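Local coordinates for protein insensitive (Drosophila melanogaster, PDB 4IX7) that preferentially binds the palindromic DNA site CCAATTGG through its BEN domain as a homodimer, repressing genes of neural development and serving as a corepressor for Su(H), at residues W24-C27 with S28-T31; G71-Q74 with D75-A79; C84-E88 with K89-N93. All blocks are in the same frame, centred on the assembly; numbering follows the deposited sequence.

How the contacts relate
The three contacts follow one another along the chain and lie on, or at the start of, three packed helices of the BEN domain: contact 1 opens helix 27-38, contact 2 lies within helix 70-84, and contact 3 starts helix 88-112. Contacts 1 and 3 are nearest, with centres about 9 Å apart, and Cys27 SG meets Ala86 CB at 3.6 Å. Contacts 2 and 3, about 11 Å apart between centres, meet through Ile77 of contact 2, whose CD1 lies 3.5 Å from Arg92 NE. Contacts 1 and 2, about 14 Å apart between centres, meet through Thr31 and Ile76. Contacts 1 and 3 reach phosphates on different DNA chains, B and A, whereas the nearest atom of contact 2 is about 8 Å from the DNA.

Contact 1. Residues W24-C27 with S28-T31; sequences WSVC and SLAT. With nucleotides of chain B.
The flat group is the Trp24 indole, whose CE3 meets Ala30 CB at 4.0 Å on an oblique approach. Beyond this pair the ring has a cation-pi contact with Lys83 and meets the Phe19 ring with the planes at about 55°. Val26 is the N-cap of helix 27-38, and its carbonyl O receives Ala30 N at 3.0 Å. Cys27 O is gripped twice, by Thr31 N at 3.0 Å and by Thr31 OG1 at 2.9 Å. Chi1 of -59° turns OG1 beside its own backbone N and within reach of Cys27 O, which it meets from above the carbonyl plane, 40° out of it; the hydroxyl of the buried Thr31 thereby has an acceptor. Val26 and Leu29 lie alongside, pointing the same way, CG1 to CG 3.7 Å. Leu29 CD2 also rests 3.8 Å from OP1 of DC4 of chain B. Shortening Leu29 to an alanine would probably open a gap beside Val26 CG1 and take away the apolar cover against this phosphate. Ser28 OG donates to OP2 of the same nucleotide at 2.7 Å. A helix N-terminus set beside a phosphate, with a first-turn serine hydrogen-bonded to it, is a common way for helical DNA-binding domains to hold the backbone, here in the BEN domain.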
loop_
_atom_site.group_PDB
_atom_site.type_symbol
_atom_site.label_atom_id
_atom_site.label_comp_id
_atom_site.label_asym_id
_atom_site.label_seq_id
_atom_site.Cartn_x
_atom_site.Cartn_y
_atom_site.Cartn_z
ATOM N N TRP C 24 -6.242 2.728 -19.519
ATOM C CA TRP C 24 -5.115 1.961 -19.016
ATOM C C TRP C 24 -4.000 2.854 -18.458
ATOM O O TRP C 24 -2.937 2.365 -18.096
ATOM C CB TRP C 24 -4.585 1.022 -20.103
ATOM C CG TRP C 24 -5.635 0.074 -20.638
ATOM C CD1 TRP C 24 -6.343 0.199 -21.802
ATOM C CD2 TRP C 24 -6.096 -1.136 -20.020
ATOM N NE1 TRP C 24 -7.210 -0.859 -21.948
ATOM C CE2 TRP C 24 -7.079 -1.691 -20.866
ATOM C CE3 TRP C 24 -5.772 -1.803 -18.833
ATOM C CZ2 TRP C 24 -7.736 -2.882 -20.566
ATOM C CZ3 TRP C 24 -6.427 -2.979 -18.534
ATOM C CH2 TRP C 24 -7.394 -3.512 -19.398
ATOM N N SER C 25 -4.236 4.160 -18.386
ATOM C CA SER C 25 -3.239 5.071 -17.826
ATOM C C SER C 25 -3.389 5.215 -16.314
ATOM O O SER C 25 -2.486 5.709 -15.641
ATOM C CB SER C 25 -3.313 6.450 -18.490
ATOM O OG SER C 25 -4.474 7.154 -18.088
ATOM N N VAL C 26 -4.538 4.788 -15.786
ATOM C CA VAL C 26 -4.789 4.830 -14.343
ATOM C C VAL C 26 -5.054 3.422 -13.818
ATOM O O VAL C 26 -6.171 2.907 -13.936
ATOM C CB VAL C 26 -5.964 5.751 -13.972
ATOM C CG1 VAL C 26 -6.114 5.832 -12.442
ATOM C CG2 VAL C 26 -5.765 7.143 -14.570
ATOM N N CYS C 27 -4.011 2.822 -13.247
ATOM C CA CYS C 27 -4.008 1.413 -12.837
ATOM C C CYS C 27 -5.211 1.042 -12.000
ATOM O O CYS C 27 -5.893 0.052 -12.274
ATOM C CB CYS C 27 -2.719 1.095 -12.065
ATOM S SG CYS C 27 -2.666 -0.549 -11.268
ATOM N N SER C 28 -5.479 1.848 -10.979
ATOM C CA SER C 28 -6.530 1.519 -10.036
ATOM C C SER C 28 -7.916 1.511 -10.674
ATOM O O SER C 28 -8.732 0.631 -10.396
ATOM C CB SER C 28 -6.487 2.465 -8.842
ATOM O OG SER C 28 -7.360 1.995 -7.836
ATOM N N LEU C 29 -8.177 2.479 -11.541
ATOM C CA LEU C 29 -9.483 2.558 -12.172
ATOM C C LEU C 29 -9.658 1.413 -13.170
ATOM O O LEU C 29 -10.745 0.859 -13.288
ATOM C CB LEU C 29 -9.667 3.911 -12.849
ATOM C CG LEU C 29 -9.706 5.106 -11.895
ATOM C CD1 LEU C 29 -9.853 6.393 -12.703
ATOM C CD2 LEU C 29 -10.846 4.960 -10.902
ATOM N N ALA C 30 -8.587 1.055 -13.870
ATOM C CA ALA C 30 -8.651 -0.063 -14.811
ATOM C C ALA C 30 -8.990 -1.354 -14.067
ATOM O O ALA C 30 -9.838 -2.143 -14.502
ATOM C CB ALA C 30 -7.334 -0.204 -15.563
ATOM N N THR C 31 -8.335 -1.538 -12.926
ATOM C CA THR C 31 -8.535 -2.713 -12.087
ATOM C C THR C 31 -9.975 -2.768 -11.577
ATOM O O THR C 31 -10.635 -3.807 -11.648
ATOM C CB THR C 31 -7.535 -2.703 -10.924
ATOM O OG1 THR C 31 -6.212 -2.698 -11.469
ATOM C CG2 THR C 31 -7.687 -3.944 -10.053
ATOM P P DC B 4 -8.854 5.471 -7.567
ATOM O OP1 DC B 4 -8.010 6.036 -8.647
ATOM O OP2 DC B 4 -9.068 4.010 -7.464
ATOM O "O5'" DC B 4 -8.285 5.920 -6.154
ATOM C "C5'" DC B 4 -8.077 7.308 -5.931
ATOM C "C4'" DC B 4 -7.746 7.514 -4.471
ATOM O "O4'" DC B 4 -8.869 7.106 -3.663
ATOM C "C3'" DC B 4 -6.592 6.655 -3.961
ATOM O "O3'" DC B 4 -5.487 7.537 -3.864
ATOM C "C2'" DC B 4 -7.052 6.130 -2.598
ATOM C "C1'" DC B 4 -8.362 6.861 -2.367
ATOM N N1 DC B 4 -9.404 6.063 -1.669
ATOM C C2 DC B 4 -9.845 6.465 -0.405
ATOM O O2 DC B 4 -9.348 7.476 0.096
ATOM N N3 DC B 4 -10.791 5.734 0.226
ATOM C C4 DC B 4 -11.298 4.638 -0.358
ATOM N N4 DC B 4 -12.239 3.941 0.302
ATOM C C5 DC B 4 -10.844 4.202 -1.643
ATOM C C6 DC B 4 -9.907 4.936 -2.257
#

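Contact 2. Residues G71-Q74 with D75-A79; sequences GKIQ and DIIFA
Gly71 to Ala79 form one run of regular alpha helix, tied across the two segments by four i to i+4 bonds. The first runs from Asp75 N to Gly71 O at 3.1 Å, and the next from Ile76 N to Lys72 O. Ile77 N then bonds to Ile73 O at 2.9 Å, and Phe78 N to Gln74 O. Among the side chains, Ile73 touches two isoleucines of the next turn. It sends its CG2 branch to Ile77 CD1 at 3.9 Å and its CD1 end to Ile76 CD1 at 4.2 Å, crossing both neighbours at a slant. Chi1 of -70° sets CG1 beside the backbone N and CG2 anti to it, and chi2 of -53° then turns CD1 toward Ile76. Ile76 goes on to pack against Leu34, Leu35 and Ile38 of helix 27-38, and Ile77 against Val91 of helix 88-112. Asp75 lies over the preceding turn, its CG 3.6 Å from Gly71 O. Its carboxylate is held by Asn10 N at OD1 and by Thr12 OG1 at OD2, while Asn10 ND2 bonds to Gln74 OE1 and Gly71 O. The chemistry thus divides between the helix faces: hydrocarbon joins it to two other helices, and a buried carboxylate, supplied with polar partners, ties it to the loop of the hairpin formed by strands 4-6 and 13-15.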
loop_
_atom_site.group_PDB
_atom_site.type_symbol
_atom_site.label_atom_id
_atom_site.label_comp_id
_atom_site.label_asym_id
_atom_site.label_seq_id
_atom_site.Cartn_x
_atom_site.Cartn_y
_atom_site.Cartn_z
ATOM N N GLY C 71 -7.743 -17.813 -10.553
ATOM C CA GLY C 71 -7.464 -17.779 -11.976
ATOM C C GLY C 71 -7.932 -16.475 -12.596
ATOM O O GLY C 71 -7.257 -15.897 -13.457
ATOM N N LYS C 72 -9.083 -15.996 -12.139
ATOM C CA LYS C 72 -9.618 -14.723 -12.610
ATOM C C LYS C 72 -8.752 -13.549 -12.135
ATOM O O LYS C 72 -8.468 -12.611 -12.895
ATOM C CB LYS C 72 -11.090 -14.566 -12.187
ATOM C CG LYS C 72 -12.015 -15.570 -12.892
ATOM C CD LYS C 72 -13.465 -15.420 -12.447
ATOM C CE LYS C 72 -14.338 -16.396 -13.226
ATOM N NZ LYS C 72 -15.735 -16.457 -12.720
ATOM N N ILE C 73 -8.310 -13.608 -10.886
ATOM C CA ILE C 73 -7.440 -12.570 -10.347
ATOM C C ILE C 73 -6.111 -12.550 -11.100
ATOM O O ILE C 73 -5.611 -11.485 -11.450
ATOM C CB ILE C 73 -7.235 -12.744 -8.831
ATOM C CG1 ILE C 73 -8.542 -12.422 -8.099
ATOM C CG2 ILE C 73 -6.119 -11.832 -8.316
ATOM C CD1 ILE C 73 -9.133 -11.085 -8.457
ATOM N N GLN C 74 -5.561 -13.733 -11.372
ATOM C CA GLN C 74 -4.317 -13.835 -12.129
ATOM C C GLN C 74 -4.467 -13.164 -13.493
ATOM O O GLN C 74 -3.560 -12.472 -13.952
ATOM C CB GLN C 74 -3.915 -15.298 -12.310
ATOM C CG GLN C 74 -2.509 -15.476 -12.847
ATOM C CD GLN C 74 -2.183 -16.930 -13.155
ATOM O OE1 GLN C 74 -3.032 -17.815 -13.011
ATOM N NE2 GLN C 74 -0.951 -17.182 -13.584
ATOM N N ASP C 75 -5.624 -13.347 -14.125
ATOM C CA ASP C 75 -5.870 -12.733 -15.427
ATOM C C ASP C 75 -5.984 -11.217 -15.338
ATOM O O ASP C 75 -5.485 -10.503 -16.213
ATOM C CB ASP C 75 -7.119 -13.318 -16.085
ATOM C CG ASP C 75 -6.846 -14.651 -16.763
ATOM O OD1 ASP C 75 -5.661 -15.040 -16.882
ATOM O OD2 ASP C 75 -7.827 -15.294 -17.185
ATOM N N ILE C 76 -6.639 -10.723 -14.289
ATOM C CA ILE C 76 -6.754 -9.283 -14.103
ATOM C C ILE C 76 -5.374 -8.676 -13.917
ATOM O O ILE C 76 -5.055 -7.651 -14.517
ATOM C CB ILE C 76 -7.664 -8.935 -12.909
ATOM C CG1 ILE C 76 -9.111 -9.311 -13.251
ATOM C CG2 ILE C 76 -7.550 -7.445 -12.541
ATOM C CD1 ILE C 76 -10.045 -9.236 -12.066
ATOM N N ILE C 77 -4.543 -9.325 -13.108
ATOM C CA ILE C 77 -3.177 -8.849 -12.888
ATOM C C ILE C 77 -2.396 -8.882 -14.198
ATOM O O ILE C 77 -1.695 -7.930 -14.530
ATOM C CB ILE C 77 -2.465 -9.672 -11.805
ATOM C CG1 ILE C 77 -3.131 -9.439 -10.448
ATOM C CG2 ILE C 77 -0.996 -9.310 -11.742
ATOM C CD1 ILE C 77 -2.663 -10.423 -9.360
ATOM N N PHE C 78 -2.541 -9.965 -14.955
ATOM C CA PHE C 78 -1.887 -10.062 -16.256
ATOM C C PHE C 78 -2.258 -8.885 -17.154
ATOM O O PHE C 78 -1.381 -8.218 -17.713
ATOM C CB PHE C 78 -2.239 -11.383 -16.948
ATOM C CG PHE C 78 -1.582 -11.557 -18.287
ATOM C CD1 PHE C 78 -0.364 -12.207 -18.393
ATOM C CD2 PHE C 78 -2.188 -11.079 -19.441
ATOM C CE1 PHE C 78 0.245 -12.373 -19.626
ATOM C CE2 PHE C 78 -1.582 -11.237 -20.679
ATOM C CZ PHE C 78 -0.365 -11.889 -20.770
ATOM N N ALA C 79 -3.554 -8.627 -17.288
ATOM C CA ALA C 79 -4.016 -7.586 -18.195
ATOM C C ALA C 79 -3.543 -6.195 -17.764
ATOM O O ALA C 79 -3.045 -5.416 -18.582
ATOM C CB ALA C 79 -5.521 -7.613 -18.301
#

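Contact 3. Residues C84-E88 with K89-N93; sequences CNASE and KEVRN. With nucleotides of chain A.
Glu88 and Arg92, one helical turn apart, run alongside each other and point the same way, with carboxylate and guanidinium planes nearly coplanar at 18°. They form a single-pronged salt bridge: Glu88 OE2 accepts from Arg92 NE at 2.8 Å with its anti lone pair, the one away from the other carboxylate oxygen, and sits at the guanidinium edge, slightly off its plane. Arg92 has a second conformer, so the bridge may not always be made. Beneath it the backbone is joined too, Arg92 N to Glu88 O at 2.9 Å. Ile77 of helix 70-84 packs against both side chains. Ser87 is the N-cap of helix 88-112. Its OG stands in the crowded position between backbone N and carbonyl carbon (chi1 71°), which aims it at Glu90 N, 3.1 Å away. Ser87 O meanwhile receives Val91 N at 3.2 Å. Glu90 reaches out extended, and its carboxylate comes to rest against the Ala86 methyl, OE1 to CB 3.7 Å. Ala86 CB also approaches Val91 CG2 at 4.4 Å. Lys89, fully extended, leaves the helix toward the DNA and ends at OP2 of DC5 of chain A; the modelled NZ to OP2 separation of 2.3 Å is very short, so the detail of this hydrogen bond is doubtful. Arg92 also packs on a phosphate, and Glu88 is likely to temper part of its charge while holding NE. The first turn therefore combines a serine hydroxyl that accepts from a first-turn N-H with basic side chains directed to the DNA backbone.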
loop_
_atom_site.group_PDB
_atom_site.type_symbol
_atom_site.label_atom_id
_atom_site.label_comp_id
_atom_site.label_asym_id
_atom_site.label_seq_id
_atom_site.Cartn_x
_atom_site.Cartn_y
_atom_site.Cartn_z
ATOM N N CYS C 84 -0.948 -1.230 -18.342
ATOM C CA CYS C 84 -0.748 -0.024 -17.551
ATOM C C CYS C 84 0.709 0.123 -17.140
ATOM O O CYS C 84 1.133 1.200 -16.722
ATOM C CB CYS C 84 -1.636 -0.052 -16.303
ATOM S SG CYS C 84 -1.774 1.530 -15.452
ATOM N N ASN C 85 1.463 -0.968 -17.261
ATOM C CA ASN C 85 2.853 -1.016 -16.820
ATOM C C ASN C 85 2.978 -0.728 -15.322
ATOM O O ASN C 85 3.863 0.001 -14.877
ATOM C CB ASN C 85 3.734 -0.089 -17.659
ATOM C CG ASN C 85 3.731 -0.462 -19.133
ATOM O OD1 ASN C 85 3.511 -1.622 -19.490
ATOM N ND2 ASN C 85 3.970 0.521 -19.995
ATOM N N ALA C 86 2.058 -1.310 -14.559
ATOM C CA ALA C 86 2.053 -1.223 -13.106
ATOM C C ALA C 86 2.663 -2.503 -12.572
ATOM O O ALA C 86 2.755 -3.492 -13.296
ATOM C CB ALA C 86 0.629 -1.078 -12.603
ATOM N N SER C 87 3.084 -2.503 -11.313
ATOM C CA SER C 87 3.600 -3.733 -10.721
ATOM C C SER C 87 2.437 -4.618 -10.304
ATOM O O SER C 87 1.307 -4.144 -10.137
ATOM C CB SER C 87 4.480 -3.438 -9.510
ATOM O OG SER C 87 3.697 -2.978 -8.421
ATOM N N GLU C 88 2.711 -5.905 -10.142
ATOM C CA GLU C 88 1.686 -6.812 -9.647
ATOM C C GLU C 88 1.182 -6.351 -8.275
ATOM O O GLU C 88 -0.019 -6.396 -7.996
ATOM C CB GLU C 88 2.196 -8.248 -9.575
ATOM C CG GLU C 88 1.256 -9.145 -8.793
ATOM C CD GLU C 88 1.427 -10.620 -9.092
ATOM O OE1 GLU C 88 2.174 -10.967 -10.041
ATOM O OE2 GLU C 88 0.799 -11.435 -8.373
ATOM N N LYS C 89 2.091 -5.889 -7.420
ATOM C CA LYS C 89 1.686 -5.419 -6.096
ATOM C C LYS C 89 0.686 -4.250 -6.177
ATOM O O LYS C 89 -0.285 -4.192 -5.417
ATOM C CB LYS C 89 2.908 -5.019 -5.268
ATOM C CG LYS C 89 2.550 -4.550 -3.874
ATOM C CD LYS C 89 3.776 -4.126 -3.080
ATOM C CE LYS C 89 3.358 -3.560 -1.725
ATOM N NZ LYS C 89 4.522 -3.287 -0.832
ATOM N N GLU C 90 0.928 -3.332 -7.106
ATOM C CA GLU C 90 0.061 -2.179 -7.315
ATOM C C GLU C 90 -1.342 -2.627 -7.727
ATOM O O GLU C 90 -2.337 -2.081 -7.257
ATOM C CB GLU C 90 0.664 -1.283 -8.399
ATOM C CG GLU C 90 0.066 0.096 -8.507
ATOM C CD GLU C 90 0.851 0.964 -9.472
ATOM O OE1 GLU C 90 2.049 0.662 -9.685
ATOM O OE2 GLU C 90 0.274 1.928 -10.023
ATOM N N VAL C 91 -1.415 -3.635 -8.591
ATOM C CA VAL C 91 -2.710 -4.153 -9.008
ATOM C C VAL C 91 -3.407 -4.829 -7.837
ATOM O O VAL C 91 -4.591 -4.613 -7.610
ATOM C CB VAL C 91 -2.584 -5.130 -10.185
ATOM C CG1 VAL C 91 -3.957 -5.592 -10.621
ATOM C CG2 VAL C 91 -1.869 -4.447 -11.346
ATOM N N ARG C 92 -2.677 -5.651 -7.091
ATOM C CA ARG C 92 -3.269 -6.347 -5.957
ATOM C C ARG C 92 -3.807 -5.360 -4.924
ATOM O O ARG C 92 -4.874 -5.576 -4.342
ATOM C CB ARG C 92 -2.258 -7.320 -5.334
ATOM C CG ARG C 92 -2.044 -8.560 -6.183
ATOM C CD ARG C 92 -0.949 -9.464 -5.634
ATOM N NE ARG C 92 -1.008 -10.773 -6.273
ATOM C CZ ARG C 92 -1.585 -11.838 -5.727
ATOM N NH1 ARG C 92 -2.127 -11.754 -4.519
ATOM N NH2 ARG C 92 -1.607 -12.989 -6.385
ATOM N N ASN C 93 -3.074 -4.266 -4.702
ATOM C CA ASN C 93 -3.540 -3.257 -3.759
ATOM C C ASN C 93 -4.851 -2.634 -4.211
ATOM O O ASN C 93 -5.745 -2.383 -3.399
ATOM C CB ASN C 93 -2.500 -2.169 -3.512
ATOM C CG ASN C 93 -2.993 -1.128 -2.543
ATOM O OD1 ASN C 93 -3.221 0.025 -2.915
ATOM N ND2 ASN C 93 -3.204 -1.537 -1.290
ATOM P P DC A 5 6.486 -6.085 -0.659
ATOM O OP1 DC A 5 6.579 -6.658 -2.022
ATOM O OP2 DC A 5 6.393 -4.632 -0.465
ATOM O "O5'" DC A 5 5.223 -6.720 0.094
ATOM C "C5'" DC A 5 5.128 -8.114 0.200
ATOM C "C4'" DC A 5 3.971 -8.444 1.117
ATOM O "O4'" DC A 5 4.292 -8.036 2.466
ATOM C "C3'" DC A 5 2.690 -7.691 0.800
ATOM O "O3'" DC A 5 1.928 -8.578 0.027
ATOM C "C2'" DC A 5 2.044 -7.444 2.163
ATOM C "C1'" DC A 5 3.051 -8.009 3.148
ATOM N N1 DC A 5 3.252 -7.195 4.347
ATOM C C2 DC A 5 2.729 -7.620 5.569
ATOM O O2 DC A 5 2.060 -8.667 5.595
ATOM N N3 DC A 5 2.956 -6.867 6.670
ATOM C C4 DC A 5 3.665 -5.737 6.581
ATOM N N4 DC A 5 3.855 -5.035 7.703
ATOM C C5 DC A 5 4.206 -5.293 5.337
ATOM C C6 DC A 5 3.984 -6.047 4.258
#